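Local coordinates for protein FimX (Pseudomonas aeruginosa PAO1, PDB 3HV8) that is an EAL-domain protein with a barrel-like beta/alpha fold that holds C2E in a pocket at its strand ends, at residues Q168-C176 / L187-F198; L224-A233 / G243-Y251. All coordinates share one frame; numbering follows the deposited sequence. Where two conformers were deposited one is given.

Contact 1: Q168-C176 / L187-F198. With C2E (9,9'-[(2R,3R,3aS,5S,7aR,9R,10R,10aS,12S,14aR)-3,5,10,12-tetrahydroxy-5,12-dioxidooctahydro-2H,7H-difuro[3,2-d:3',2'-j][1,3,7,9,2,8]tetraoxadiphosphacyclododecine-2,9-diyl]bis(2-amino-1,9-dihydro-6H-purin-6-one)), chain B.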
loop_
_atom_site.group_PDB
_atom_site.type_symbol
_atom_site.label_atom_id
_atom_site.label_comp_id
_atom_site.label_asym_id
_atom_site.label_seq_id
_atom_site.Cartn_x
_atom_site.Cartn_y
_atom_site.Cartn_z
ATOM N N GLN A 168 9.380 -6.283 -2.009
ATOM C CA GLN A 168 9.601 -5.337 -0.933
ATOM C C GLN A 168 8.350 -5.204 -0.080
ATOM O O GLN A 168 7.305 -5.784 -0.398
ATOM C CB GLN A 168 9.966 -3.979 -1.527
ATOM C CG GLN A 168 11.377 -3.952 -2.121
ATOM C CD GLN A 168 11.661 -2.650 -2.841
ATOM O OE1 GLN A 168 10.898 -2.233 -3.695
ATOM N NE2 GLN A 168 12.778 -2.017 -2.510
ATOM N N ALA A 169 8.459 -4.466 1.018
ATOM C CA ALA A 169 7.326 -4.244 1.903
ATOM C C ALA A 169 7.306 -2.839 2.485
ATOM O O ALA A 169 8.340 -2.143 2.544
ATOM C CB ALA A 169 7.276 -5.305 3.018
ATOM N N ALA A 170 6.114 -2.429 2.901
ATOM C CA ALA A 170 5.884 -1.103 3.453
ATOM C C ALA A 170 4.912 -1.197 4.603
ATOM O O ALA A 170 4.024 -2.070 4.607
ATOM C CB ALA A 170 5.294 -0.185 2.394
ATOM N N ILE A 171 5.051 -0.310 5.579
ATOM C CA ILE A 171 4.011 -0.131 6.581
ATOM C C ILE A 171 3.289 1.167 6.276
ATOM O O ILE A 171 3.947 2.197 6.117
ATOM C CB ILE A 171 4.592 -0.046 8.007
ATOM C CG1 ILE A 171 5.472 -1.265 8.297
ATOM C CG2 ILE A 171 3.458 0.131 9.037
ATOM C CD1 ILE A 171 4.761 -2.578 8.112
ATOM N N SER A 172 1.961 1.130 6.217
ATOM C CA SER A 172 1.172 2.325 5.968
ATOM C C SER A 172 0.448 2.771 7.232
ATOM O O SER A 172 0.436 2.057 8.244
ATOM C CB SER A 172 0.165 2.080 4.857
ATOM O OG SER A 172 -0.741 1.052 5.209
ATOM N N GLN A 173 -0.145 3.954 7.174
ATOM C CA GLN A 173 -0.795 4.569 8.328
ATOM C C GLN A 173 0.142 4.657 9.526
ATOM O O GLN A 173 -0.272 4.570 10.664
ATOM C CB GLN A 173 -2.111 3.853 8.660
ATOM C CG GLN A 173 -3.143 3.996 7.532
ATOM C CD GLN A 173 -4.340 3.061 7.665
ATOM O OE1 GLN A 173 -4.491 2.356 8.659
ATOM N NE2 GLN A 173 -5.191 3.048 6.649
ATOM N N PHE A 174 1.421 4.883 9.254
ATOM C CA PHE A 174 2.441 4.860 10.296
ATOM C C PHE A 174 2.397 6.103 11.176
ATOM O O PHE A 174 2.140 7.225 10.692
ATOM C CB PHE A 174 3.828 4.763 9.649
ATOM C CG PHE A 174 4.967 4.669 10.631
ATOM C CD1 PHE A 174 5.423 3.434 11.065
ATOM C CD2 PHE A 174 5.609 5.829 11.083
ATOM C CE1 PHE A 174 6.480 3.341 11.955
ATOM C CE2 PHE A 174 6.664 5.744 11.986
ATOM C CZ PHE A 174 7.100 4.500 12.418
ATOM N N GLY A 175 2.649 5.882 12.464
ATOM C CA GLY A 175 2.942 6.962 13.392
ATOM C C GLY A 175 1.893 7.217 14.453
ATOM O O GLY A 175 2.037 8.137 15.261
ATOM N N CYS A 176 0.862 6.375 14.493
ATOM C CA CYS A 176 -0.287 6.607 15.369
ATOM C C CYS A 176 -0.248 5.776 16.644
ATOM O O CYS A 176 -0.876 6.142 17.636
ATOM C CB CYS A 176 -1.586 6.286 14.633
ATOM S SG CYS A 176 -1.891 7.303 13.189
ATOM N N LEU A 187 10.528 -6.146 11.624
ATOM C CA LEU A 187 9.995 -6.348 10.285
ATOM C C LEU A 187 11.028 -6.020 9.223
ATOM O O LEU A 187 11.979 -5.281 9.483
ATOM C CB LEU A 187 8.753 -5.485 10.085
ATOM C CG LEU A 187 7.687 -5.680 11.168
ATOM C CD1 LEU A 187 6.528 -4.707 11.006
ATOM C CD2 LEU A 187 7.183 -7.130 11.202
ATOM N N THR A 188 10.839 -6.565 8.028
ATOM C CA THR A 188 11.706 -6.313 6.887
ATOM C C THR A 188 10.914 -5.402 5.950
ATOM O O THR A 188 10.066 -5.855 5.178
ATOM C CB THR A 188 12.084 -7.621 6.190
ATOM O OG1 THR A 188 12.637 -8.522 7.168
ATOM C CG2 THR A 188 13.082 -7.405 5.090
ATOM N N VAL A 189 11.139 -4.102 6.073
ATOM C CA VAL A 189 10.395 -3.142 5.271
ATOM C C VAL A 189 11.329 -2.040 4.805
ATOM O O VAL A 189 12.271 -1.657 5.508
ATOM C CB VAL A 189 9.192 -2.547 6.035
ATOM C CG1 VAL A 189 8.185 -3.632 6.415
ATOM C CG2 VAL A 189 9.660 -1.799 7.266
ATOM N N GLN A 190 11.072 -1.540 3.608
ATOM C CA GLN A 190 11.919 -0.512 3.027
ATOM C C GLN A 190 11.213 0.839 2.991
ATOM O O GLN A 190 11.878 1.880 2.998
ATOM C CB GLN A 190 12.351 -0.906 1.618
ATOM C CG GLN A 190 13.214 -2.175 1.558
ATOM C CD GLN A 190 12.385 -3.432 1.548
ATOM O OE1 GLN A 190 11.188 -3.397 1.268
ATOM N NE2 GLN A 190 13.011 -4.555 1.873
ATOM N N PHE A 191 9.884 0.831 2.942
ATOM C CA PHE A 191 9.120 2.074 2.826
ATOM C C PHE A 191 8.221 2.231 4.035
ATOM O O PHE A 191 7.638 1.243 4.520
ATOM C CB PHE A 191 8.201 2.075 1.587
ATOM C CG PHE A 191 8.913 1.903 0.255
ATOM C CD1 PHE A 191 9.230 3.004 -0.538
ATOM C CD2 PHE A 191 9.170 0.634 -0.249
ATOM C CE1 PHE A 191 9.852 2.827 -1.783
ATOM C CE2 PHE A 191 9.778 0.454 -1.481
ATOM C CZ PHE A 191 10.117 1.547 -2.257
ATOM N N ILE A 192 8.035 3.468 4.486
ATOM C CA ILE A 192 7.095 3.749 5.564
ATOM C C ILE A 192 6.200 4.895 5.129
ATOM O O ILE A 192 6.689 6.007 4.821
ATOM C CB ILE A 192 7.814 4.131 6.876
ATOM C CG1 ILE A 192 8.710 2.989 7.385
ATOM C CG2 ILE A 192 6.801 4.534 7.931
ATOM C CD1 ILE A 192 7.921 1.736 7.856
ATOM N N LYS A 193 4.896 4.628 5.084
ATOM C CA LYS A 193 3.933 5.595 4.595
ATOM C C LYS A 193 3.218 6.108 5.818
ATOM O O LYS A 193 2.537 5.356 6.522
ATOM C CB LYS A 193 2.972 4.932 3.618
ATOM C CG LYS A 193 1.989 5.881 2.950
ATOM C CD LYS A 193 1.200 5.128 1.890
ATOM C CE LYS A 193 0.448 6.097 1.027
ATOM N NZ LYS A 193 -0.416 5.356 0.063
ATOM N N ILE A 194 3.398 7.391 6.111
ATOM C CA ILE A 194 2.849 7.930 7.342
ATOM C C ILE A 194 1.356 8.224 7.221
ATOM O O ILE A 194 0.829 8.423 6.124
ATOM C CB ILE A 194 3.628 9.175 7.840
ATOM C CG1 ILE A 194 3.350 10.396 6.959
ATOM C CG2 ILE A 194 5.134 8.868 7.941
ATOM C CD1 ILE A 194 3.881 11.694 7.571
ATOM N N ASP A 195 0.675 8.230 8.362
ATOM C CA ASP A 195 -0.761 8.456 8.400
ATOM C C ASP A 195 -1.115 9.858 7.882
ATOM O O ASP A 195 -0.399 10.828 8.164
ATOM C CB ASP A 195 -1.265 8.301 9.828
ATOM C CG ASP A 195 -2.768 8.225 9.893
ATOM O OD1 ASP A 195 -3.314 7.168 9.535
ATOM O OD2 ASP A 195 -3.398 9.230 10.282
ATOM N N GLY A 196 -2.221 9.958 7.152
ATOM C CA GLY A 196 -2.665 11.223 6.588
ATOM C C GLY A 196 -2.967 12.293 7.622
ATOM O O GLY A 196 -2.967 13.488 7.309
ATOM N N SER A 197 -3.211 11.879 8.858
ATOM C CA SER A 197 -3.468 12.836 9.935
ATOM C C SER A 197 -2.311 13.818 10.129
ATOM O O SER A 197 -2.517 14.950 10.577
ATOM C CB SER A 197 -3.765 12.114 11.251
ATOM O OG SER A 197 -2.649 11.362 11.696
ATOM N N PHE A 198 -1.099 13.399 9.775
ATOM C CA PHE A 198 0.079 14.224 10.024
ATOM C C PHE A 198 0.217 15.415 9.087
ATOM O O PHE A 198 1.023 16.315 9.353
ATOM C CB PHE A 198 1.363 13.392 9.992
ATOM C CG PHE A 198 1.530 12.501 11.183
ATOM C CD1 PHE A 198 2.073 12.993 12.359
ATOM C CD2 PHE A 198 1.150 11.170 11.132
ATOM C CE1 PHE A 198 2.229 12.176 13.469
ATOM C CE2 PHE A 198 1.300 10.348 12.237
ATOM C CZ PHE A 198 1.840 10.851 13.404
HETATM P P1 C2E B . -5.611 3.575 2.744
HETATM O O2P C2E B . -4.134 3.644 3.349
HETATM O O1P C2E B . -6.433 4.501 3.550
HETATM O "O5'" C2E B . -5.747 4.139 1.260
HETATM C "C5'" C2E B . -5.838 5.568 1.099
HETATM C "C4'" C2E B . -7.285 6.086 0.960
HETATM O "O4'" C2E B . -7.244 7.516 0.730
HETATM C "C3'" C2E B . -7.818 5.481 -0.332
HETATM O "O3'" C2E B . -9.212 5.177 -0.173
HETATM C "C2'" C2E B . -7.553 6.566 -1.402
HETATM O "O2'" C2E B . -8.479 6.547 -2.472
HETATM C "C1'" C2E B . -7.725 7.836 -0.568
HETATM N N9 C2E B . -6.997 8.995 -1.061
HETATM C C8 C2E B . -5.951 9.007 -1.953
HETATM N N7 C2E B . -5.439 10.215 -2.015
HETATM C C5 C2E B . -6.149 11.032 -1.183
HETATM C C6 C2E B . -6.062 12.405 -0.858
HETATM O O6 C2E B . -5.186 13.146 -1.308
HETATM N N1 C2E B . -6.971 12.876 0.008
HETATM C C2 C2E B . -7.934 12.083 0.549
HETATM N N2 C2E B . -8.824 12.638 1.431
HETATM N N3 C2E B . -8.027 10.807 0.256
HETATM C C4 C2E B . -7.151 10.264 -0.591
HETATM P P11 C2E B . -9.711 3.744 -0.710
HETATM O O21 C2E B . -11.269 3.674 -0.499
HETATM O O11 C2E B . -9.247 3.503 -2.091
HETATM O O5A C2E B . -8.964 2.695 0.216
HETATM C C5A C2E B . -9.233 2.696 1.624
HETATM C C4A C2E B . -8.549 1.512 2.303
HETATM O O4A C2E B . -9.059 0.290 1.749
HETATM C C3A C2E B . -7.036 1.439 2.088
HETATM O O3A C2E B . -6.306 2.189 3.051
HETATM C C2A C2E B . -6.782 -0.044 2.370
HETATM O O2A C2E B . -6.825 -0.298 3.785
HETATM C C1A C2E B . -8.042 -0.690 1.781
HETATM N N91 C2E B . -7.757 -1.117 0.417
HETATM C C81 C2E B . -7.898 -0.414 -0.745
HETATM N N71 C2E B . -7.533 -1.177 -1.739
HETATM C C51 C2E B . -7.211 -2.421 -1.272
HETATM C C61 C2E B . -6.796 -3.641 -1.846
HETATM O O61 C2E B . -6.529 -3.768 -3.047
HETATM N N11 C2E B . -6.597 -4.667 -0.978
HETATM C C21 C2E B . -6.787 -4.552 0.373
HETATM N N21 C2E B . -6.522 -5.623 1.179
HETATM N N31 C2E B . -7.146 -3.422 0.923
HETATM C C41 C2E B . -7.373 -2.377 0.120
HETATM O O HOH W 1 -0.615 5.985 5.247
#

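Contact 2: L224-A233 / G243-Y251. With C2E (9,9'-[(2R,3R,3aS,5S,7aR,9R,10R,10aS,12S,14aR)-3,5,10,12-tetrahydroxy-5,12-dioxidooctahydro-2H,7H-difuro[3,2-d:3',2'-j][1,3,7,9,2,8]tetraoxadiphosphacyclododecine-2,9-diyl]bis(2-amino-1,9-dihydro-6H-purin-6-one)), chain B.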
loop_
_atom_site.group_PDB
_atom_site.type_symbol
_atom_site.label_atom_id
_atom_site.label_comp_id
_atom_site.label_asym_id
_atom_site.label_seq_id
_atom_site.Cartn_x
_atom_site.Cartn_y
_atom_site.Cartn_z
ATOM N N LEU A 224 12.614 4.691 3.644
ATOM C CA LEU A 224 12.078 5.671 2.698
ATOM C C LEU A 224 10.711 6.160 3.144
ATOM O O LEU A 224 9.785 5.367 3.301
ATOM C CB LEU A 224 11.954 5.051 1.312
ATOM C CG LEU A 224 13.266 4.509 0.737
ATOM C CD1 LEU A 224 13.006 3.497 -0.354
ATOM C CD2 LEU A 224 14.072 5.680 0.216
ATOM N N SER A 225 10.568 7.464 3.341
ATOM C CA SER A 225 9.285 8.018 3.754
ATOM C C SER A 225 8.355 8.293 2.574
ATOM O O SER A 225 8.779 8.787 1.527
ATOM C CB SER A 225 9.506 9.308 4.544
ATOM O OG SER A 225 10.294 10.235 3.800
ATOM N N ILE A 226 7.087 7.944 2.750
ATOM C CA ILE A 226 6.047 8.324 1.796
ATOM C C ILE A 226 5.011 9.117 2.579
ATOM O O ILE A 226 4.514 8.657 3.605
ATOM C CB ILE A 226 5.343 7.099 1.173
ATOM C CG1 ILE A 226 6.360 6.162 0.509
ATOM C CG2 ILE A 226 4.275 7.575 0.205
ATOM C CD1 ILE A 226 5.776 4.807 0.052
ATOM N N VAL A 227 4.693 10.322 2.115
ATOM C CA VAL A 227 3.673 11.120 2.780
ATOM C C VAL A 227 2.484 11.303 1.863
ATOM O O VAL A 227 2.601 11.888 0.786
ATOM C CB VAL A 227 4.204 12.500 3.199
ATOM C CG1 VAL A 227 3.132 13.265 3.938
ATOM C CG2 VAL A 227 5.417 12.326 4.101
ATOM N N PRO A 228 1.330 10.781 2.266
ATOM C CA PRO A 228 0.148 10.848 1.419
ATOM C C PRO A 228 -0.766 12.023 1.776
ATOM O O PRO A 228 -0.426 12.859 2.623
ATOM C CB PRO A 228 -0.555 9.531 1.764
ATOM C CG PRO A 228 -0.308 9.400 3.236
ATOM C CD PRO A 228 1.096 9.958 3.468
ATOM N N PHE A 229 -1.926 12.051 1.129
ATOM C CA PHE A 229 -2.960 13.073 1.364
ATOM C C PHE A 229 -2.498 14.489 1.013
ATOM O O PHE A 229 -2.961 15.469 1.601
ATOM C CB PHE A 229 -3.492 13.003 2.804
ATOM C CG PHE A 229 -4.482 11.882 3.034
ATOM C CD1 PHE A 229 -5.806 12.160 3.341
ATOM C CD2 PHE A 229 -4.093 10.559 2.930
ATOM C CE1 PHE A 229 -6.723 11.139 3.548
ATOM C CE2 PHE A 229 -5.011 9.522 3.137
ATOM C CZ PHE A 229 -6.323 9.820 3.443
ATOM N N VAL A 230 -1.581 14.597 0.059
ATOM C CA VAL A 230 -1.172 15.917 -0.416
ATOM C C VAL A 230 -2.300 16.493 -1.272
ATOM O O VAL A 230 -2.605 15.980 -2.345
ATOM C CB VAL A 230 0.148 15.854 -1.205
ATOM C CG1 VAL A 230 0.519 17.257 -1.731
ATOM C CG2 VAL A 230 1.266 15.306 -0.331
ATOM N N GLU A 231 -2.929 17.562 -0.784
ATOM C CA GLU A 231 -4.031 18.180 -1.521
ATOM C C GLU A 231 -3.800 19.655 -1.817
ATOM O O GLU A 231 -4.700 20.315 -2.338
ATOM C CB GLU A 231 -5.346 18.022 -0.761
ATOM C CG GLU A 231 -5.695 16.554 -0.459
ATOM C CD GLU A 231 -7.134 16.371 -0.022
ATOM O OE1 GLU A 231 -7.403 15.437 0.761
ATOM O OE2 GLU A 231 -7.995 17.164 -0.457
ATOM N N SER A 232 -2.610 20.163 -1.504
ATOM C CA SER A 232 -2.319 21.596 -1.655
ATOM C C SER A 232 -0.840 21.849 -1.925
ATOM O O SER A 232 0.017 21.049 -1.537
ATOM C CB SER A 232 -2.739 22.383 -0.409
ATOM O OG SER A 232 -1.980 22.044 0.737
ATOM N N ALA A 233 -0.549 22.976 -2.570
ATOM C CA ALA A 233 0.828 23.389 -2.831
ATOM C C ALA A 233 1.616 23.641 -1.550
ATOM O O ALA A 233 2.799 23.292 -1.472
ATOM C CB ALA A 233 0.841 24.635 -3.714
ATOM N N GLY A 243 11.896 16.972 3.774
ATOM C CA GLY A 243 12.756 15.901 3.297
ATOM C C GLY A 243 12.069 14.592 2.915
ATOM O O GLY A 243 12.744 13.590 2.651
ATOM N N ALA A 244 10.745 14.592 2.848
ATOM C CA ALA A 244 10.009 13.386 2.434
ATOM C C ALA A 244 10.611 12.793 1.159
ATOM O O ALA A 244 10.895 13.530 0.199
ATOM C CB ALA A 244 8.557 13.729 2.192
ATOM N N THR A 245 10.790 11.471 1.100
ATOM C CA THR A 245 11.341 10.895 -0.130
ATOM C C THR A 245 10.306 10.721 -1.248
ATOM O O THR A 245 10.665 10.772 -2.429
ATOM C CB THR A 245 12.156 9.594 0.076
ATOM O OG1 THR A 245 11.522 8.796 1.063
ATOM C CG2 THR A 245 13.564 9.922 0.558
ATOM N N TYR A 246 9.041 10.517 -0.867
ATOM C CA TYR A 246 7.945 10.371 -1.805
ATOM C C TYR A 246 6.698 11.036 -1.261
ATOM O O TYR A 246 6.511 11.130 -0.040
ATOM C CB TYR A 246 7.570 8.892 -2.037
ATOM C CG TYR A 246 8.670 7.998 -2.548
ATOM C CD1 TYR A 246 8.804 7.734 -3.903
ATOM C CD2 TYR A 246 9.540 7.365 -1.662
ATOM C CE1 TYR A 246 9.815 6.902 -4.376
ATOM C CE2 TYR A 246 10.549 6.546 -2.126
ATOM C CZ TYR A 246 10.666 6.303 -3.479
ATOM O OH TYR A 246 11.665 5.468 -3.949
ATOM N N ILE A 247 5.853 11.484 -2.188
ATOM C CA ILE A 247 4.545 12.014 -1.837
ATOM C C ILE A 247 3.438 11.440 -2.725
ATOM O O ILE A 247 3.689 10.882 -3.799
ATOM C CB ILE A 247 4.534 13.567 -1.877
ATOM C CG1 ILE A 247 4.931 14.059 -3.270
ATOM C CG2 ILE A 247 5.420 14.137 -0.764
ATOM C CD1 ILE A 247 4.804 15.588 -3.427
ATOM N N GLN A 248 2.204 11.563 -2.246
ATOM C CA GLN A 248 1.041 11.060 -2.941
ATOM C C GLN A 248 -0.151 11.913 -2.513
ATOM O O GLN A 248 -0.184 12.422 -1.384
ATOM C CB GLN A 248 0.796 9.601 -2.538
ATOM C CG GLN A 248 -0.224 8.883 -3.395
ATOM C CD GLN A 248 -0.686 7.594 -2.749
ATOM O OE1 GLN A 248 -1.001 7.564 -1.564
ATOM N NE2 GLN A 248 -0.740 6.534 -3.530
ATOM N N GLY A 249 -1.123 12.059 -3.408
ATOM C CA GLY A 249 -2.340 12.767 -3.052
ATOM C C GLY A 249 -3.127 13.229 -4.250
ATOM O O GLY A 249 -2.647 13.181 -5.383
ATOM N N TYR A 250 -4.359 13.652 -3.993
ATOM C CA TYR A 250 -5.209 14.199 -5.042
ATOM C C TYR A 250 -4.538 15.351 -5.801
ATOM O O TYR A 250 -4.779 15.532 -6.993
ATOM C CB TYR A 250 -6.548 14.671 -4.456
ATOM C CG TYR A 250 -7.469 13.581 -3.956
ATOM C CD1 TYR A 250 -8.381 13.835 -2.936
ATOM C CD2 TYR A 250 -7.440 12.301 -4.501
ATOM C CE1 TYR A 250 -9.233 12.839 -2.470
ATOM C CE2 TYR A 250 -8.289 11.305 -4.041
ATOM C CZ TYR A 250 -9.185 11.580 -3.031
ATOM O OH TYR A 250 -10.028 10.587 -2.572
ATOM N N TYR A 251 -3.713 16.130 -5.107
ATOM C CA TYR A 251 -3.021 17.270 -5.730
ATOM C C TYR A 251 -2.107 16.834 -6.880
ATOM O O TYR A 251 -1.964 17.546 -7.875
ATOM C CB TYR A 251 -2.223 18.071 -4.699
ATOM C CG TYR A 251 -1.821 19.458 -5.169
ATOM C CD1 TYR A 251 -0.536 19.714 -5.635
ATOM C CD2 TYR A 251 -2.731 20.509 -5.140
ATOM C CE1 TYR A 251 -0.169 20.987 -6.065
ATOM C CE2 TYR A 251 -2.373 21.788 -5.568
ATOM C CZ TYR A 251 -1.091 22.016 -6.025
ATOM O OH TYR A 251 -0.734 23.284 -6.446
HETATM P P1 C2E B . -5.611 3.575 2.744
HETATM O O2P C2E B . -4.134 3.644 3.349
HETATM O O1P C2E B . -6.433 4.501 3.550
HETATM O "O5'" C2E B . -5.747 4.139 1.260
HETATM C "C5'" C2E B . -5.838 5.568 1.099
HETATM C "C4'" C2E B . -7.285 6.086 0.960
HETATM O "O4'" C2E B . -7.244 7.516 0.730
HETATM C "C3'" C2E B . -7.818 5.481 -0.332
HETATM O "O3'" C2E B . -9.212 5.177 -0.173
HETATM C "C2'" C2E B . -7.553 6.566 -1.402
HETATM O "O2'" C2E B . -8.479 6.547 -2.472
HETATM C "C1'" C2E B . -7.725 7.836 -0.568
HETATM N N9 C2E B . -6.997 8.995 -1.061
HETATM C C8 C2E B . -5.951 9.007 -1.953
HETATM N N7 C2E B . -5.439 10.215 -2.015
HETATM C C5 C2E B . -6.149 11.032 -1.183
HETATM C C6 C2E B . -6.062 12.405 -0.858
HETATM O O6 C2E B . -5.186 13.146 -1.308
HETATM N N1 C2E B . -6.971 12.876 0.008
HETATM C C2 C2E B . -7.934 12.083 0.549
HETATM N N2 C2E B . -8.824 12.638 1.431
HETATM N N3 C2E B . -8.027 10.807 0.256
HETATM C C4 C2E B . -7.151 10.264 -0.591
HETATM P P11 C2E B . -9.711 3.744 -0.710
HETATM O O21 C2E B . -11.269 3.674 -0.499
HETATM O O11 C2E B . -9.247 3.503 -2.091
HETATM O O5A C2E B . -8.964 2.695 0.216
HETATM C C5A C2E B . -9.233 2.696 1.624
HETATM C C4A C2E B . -8.549 1.512 2.303
HETATM O O4A C2E B . -9.059 0.290 1.749
HETATM C C3A C2E B . -7.036 1.439 2.088
HETATM O O3A C2E B . -6.306 2.189 3.051
HETATM C C2A C2E B . -6.782 -0.044 2.370
HETATM O O2A C2E B . -6.825 -0.298 3.785
HETATM C C1A C2E B . -8.042 -0.690 1.781
HETATM N N91 C2E B . -7.757 -1.117 0.417
HETATM C C81 C2E B . -7.898 -0.414 -0.745
HETATM N N71 C2E B . -7.533 -1.177 -1.739
HETATM C C51 C2E B . -7.211 -2.421 -1.272
HETATM C C61 C2E B . -6.796 -3.641 -1.846
HETATM O O61 C2E B . -6.529 -3.768 -3.047
HETATM N N11 C2E B . -6.597 -4.667 -0.978
HETATM C C21 C2E B . -6.787 -4.552 0.373
HETATM N N21 C2E B . -6.522 -5.623 1.179
HETATM N N31 C2E B . -7.146 -3.422 0.923
HETATM C C41 C2E B . -7.373 -2.377 0.120
HETATM O O HOH W 2 -2.586 9.872 -0.788
#

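Contact 1: Q168-C176 / L187-F198
I192 lays its CG2 methyl over one face of the F174 ring, toward the rim and 3.3 Å from F174 CG. This is a CH-pi contact. F174 CG lies anti to the backbone N (chi1 -177°), which places the ring under that methyl. The other branch of I192 runs beside I171, pointing the same way, with I192 CD1 3.8 Å from I171 CB. I171 CD1 meets L187 CD1, the two side chains crossing at about a right angle. On the opposite face of the sheet, A170 CB packs against F191 CB. Q168 OE1 sits in the plane of the F191 ring at its edge, the amide turned 82° from the ring, and also takes a hydrogen bond from K106 NZ. The Q190 side chain is bent at chi2 (84°), which brings OE1 back to A169 N at 2.9 Å, in the plane of the amide carbonyl. Between I171 and F174 the register slips by one residue, a beta bulge. K193 N reaches I171 O at 2.8 Å, then K193 O takes F174 N. Q173 N turns instead to a water, which donates to I194 O. D195 OD2 accepts from S197 N, which makes an Asx turn, and from S197 OG as well. Chemically the contact is two-sided. I171, I192 and F174 pack as an apolar layer, while Q173, at the corner of the chain, brings NE2 to 3.5 Å from C2E O2P.

Contact 2: L224-A233 / G243-Y251
V227 and I247 pair as parallel neighbours in a beta-alpha-beta unit of the EAL barrel, whose helix 233-242 covers the V227, V230 and I247 side. The strand end near S225 is the tight part. S225 O accepts twice: from T245 OG1 at 2.8 Å, on a lone pair in the carbonyl plane, and from Y246 N. S225 OG takes T245 N at 3.0 Å and is also bonded to H219. The Y246 ring sets its edge against S225 O, and Y246 CB packs on I226 CG1. Further on, V230 CG2 meets I247 CB at 4.0 Å, the side chains crossing obliquely. A water joins F229 N to Q248 OE1, which also takes K193 NZ, while Q248 NE2 bonds E52. G249 has backbone angles that call for glycine, and its CA lies against V230 O.

The exposed contacts among E231, Y250 and Y251 are looser. Y251 spreads one ring face over the backbone at S232 and A233. E231 and Y250 run side by side, their carboxylate and ring planes 62° apart. The ligand is held closely. A C2E base lies between the Y250 ring, with C6 over its centre, and the F229 ring, less squarely placed. The extended E231 chain carries OE1 to C2E N1 at 2.7 Å; its bond from C2E N2 is weak. Y250 N gives its hydrogen to C2E O6 at 2.9 Å, a nearly straight bond of 168°.

From the N terminus, the chain first enters contact 1. Strand 168-172 is joined to strand 191-194 by a short connection without helix or strand, and contact 1 closes that loop. The chain then passes through helix 205-220 into strand 224-227. Contact 2 closes the next loop, which holds helix 233-242. The two loops follow in series; neither nests in nor crosses the other. They are tied side by side, because strands 191-194 and 224-227 are neighbours in the sheet. I192 N bonds L224 O, and K193 NZ reaches Q248 OE1. Strand 246-247 then pairs with strand 33-42, and both contacts border C2E.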